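Local coordinates for enoyl-CoA hydratase/isomerase family protein (PDB 3KQF) that probably hydrates the double bond of enoyl-CoA thioesters, as an enoyl-CoA hydratase of the crotonase family, at residues L24-E27 with L33-A36. Residues are numbered along the deposited sequence; the frame is centred on the assembly and turned at random.
Sequences LNRE and LSLA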
loop_
_atom_site.group_PDB
_atom_site.type_symbol
_atom_site.label_atom_id
_atom_site.label_comp_id
_atom_site.label_asym_id
_atom_site.label_seq_id
_atom_site.Cartn_x
_atom_site.Cartn_y
_atom_site.Cartn_z
ATOM N N LEU A 24 26.444 -9.018 -10.020
ATOM C CA LEU A 24 26.642 -8.469 -11.366
ATOM C C LEU A 24 28.120 -8.068 -11.381
ATOM O O LEU A 24 28.592 -7.419 -10.450
ATOM C CB LEU A 24 25.727 -7.281 -11.654
ATOM C CG LEU A 24 24.225 -7.509 -11.504
ATOM C CD1 LEU A 24 23.458 -6.258 -11.888
ATOM C CD2 LEU A 24 23.732 -8.695 -12.334
ATOM N N ASN A 25 28.842 -8.457 -12.429
ATOM C CA ASN A 25 30.287 -8.247 -12.493
ATOM C C ASN A 25 30.794 -7.524 -13.744
ATOM O O ASN A 25 31.557 -8.082 -14.539
ATOM C CB ASN A 25 30.993 -9.605 -12.364
ATOM C CG ASN A 25 32.484 -9.472 -12.106
ATOM O OD1 ASN A 25 32.941 -8.504 -11.488
ATOM N ND2 ASN A 25 33.256 -10.466 -12.558
ATOM N N ARG A 26 30.370 -6.275 -13.888
ATOM C CA ARG A 26 30.791 -5.413 -14.965
ATOM C C ARG A 26 31.072 -4.044 -14.350
ATOM O O ARG A 26 30.471 -3.054 -14.743
ATOM C CB ARG A 26 29.701 -5.293 -16.027
ATOM C CG ARG A 26 29.275 -6.584 -16.687
ATOM C CD ARG A 26 28.366 -6.230 -17.868
ATOM N NE ARG A 26 29.132 -5.614 -18.948
ATOM C CZ ARG A 26 28.664 -4.725 -19.820
ATOM N NH1 ARG A 26 27.417 -4.253 -19.720
ATOM N NH2 ARG A 26 29.472 -4.252 -20.767
ATOM N N GLU A 27 31.987 -3.996 -13.378
ATOM C CA GLU A 27 32.301 -2.736 -12.671
ATOM C C GLU A 27 32.621 -1.547 -13.576
ATOM O O GLU A 27 32.127 -0.441 -13.329
ATOM C CB GLU A 27 33.450 -2.903 -11.665
ATOM C CG GLU A 27 33.159 -3.799 -10.499
ATOM C CD GLU A 27 34.319 -3.846 -9.498
ATOM O OE1 GLU A 27 34.967 -2.799 -9.252
ATOM O OE2 GLU A 27 34.565 -4.936 -8.948
ATOM N N LEU A 33 23.120 -3.737 -17.679
ATOM C CA LEU A 33 22.589 -4.992 -18.204
ATOM C C LEU A 33 22.745 -5.164 -19.708
ATOM O O LEU A 33 21.895 -4.719 -20.484
ATOM C CB LEU A 33 21.104 -5.083 -17.825
ATOM C CG LEU A 33 20.784 -4.940 -16.329
ATOM C CD1 LEU A 33 19.279 -4.700 -16.134
ATOM C CD2 LEU A 33 21.265 -6.132 -15.506
ATOM N N SER A 34 23.850 -5.783 -20.131
ATOM C CA SER A 34 24.051 -6.066 -21.532
ATOM C C SER A 34 23.315 -7.366 -21.850
ATOM O O SER A 34 22.992 -8.142 -20.940
ATOM C CB SER A 34 25.540 -6.230 -21.846
ATOM O OG SER A 34 26.118 -7.242 -21.045
ATOM N N LEU A 35 23.052 -7.619 -23.129
ATOM C CA LEU A 35 22.386 -8.861 -23.506
ATOM C C LEU A 35 23.228 -10.058 -23.069
ATOM O O LEU A 35 22.694 -11.074 -22.656
ATOM C CB LEU A 35 22.102 -8.920 -25.013
ATOM C CG LEU A 35 21.192 -7.802 -25.552
ATOM C CD1 LEU A 35 20.935 -7.966 -27.035
ATOM C CD2 LEU A 35 19.875 -7.783 -24.793
ATOM N N ALA A 36 24.549 -9.934 -23.149
ATOM C CA ALA A 36 25.436 -11.035 -22.734
ATOM C C ALA A 36 25.280 -11.330 -21.235
ATOM O O ALA A 36 25.192 -12.500 -20.826
ATOM C CB ALA A 36 26.890 -10.726 -23.096
#
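Arg26 lays its guanidinium across Ser34, with Ser34 CB and OG over one face of the group. Arg26 NH1 lies 3.5 Å from both CB and OG of Ser34, and Ser34 OG stands 3.4 Å above the guanidinium plane, displaced toward the rim; hydroxyl and guanidinium therefore meet over a face, and each bonds elsewhere. Arg26 NH1 gives a hydrogen bond to the carbonyl oxygen of Ser32 and forms a salt bridge with Asp72 OD1, which should restrict the rotation of the group. The bend at chi3 (71°) swings the end of the chain over the serine. Ser34, the N-cap of helix 35-49, holds its OG between the backbone N and the carbonyl carbon (chi1 57°), from where it accepts the N-H of Leu37.

The apolar share is a single methyl contact: Leu24 CD1 lies 4.2 Å from Leu33 CD2, although the bond from CA to CB of Leu33 points away and its branch has to reach back. Cys68 touches both leucines.

The contact bridges the two ends of a strand-to-helix connection in the crotonase fold, from strand 19-24 to helix 35-49, whose Leu37 packs against both Leu24 and Arg26, while backbone bonds join Leu24 to Thr60 of the adjacent parallel strand 56-61 and to Ala62 just past it.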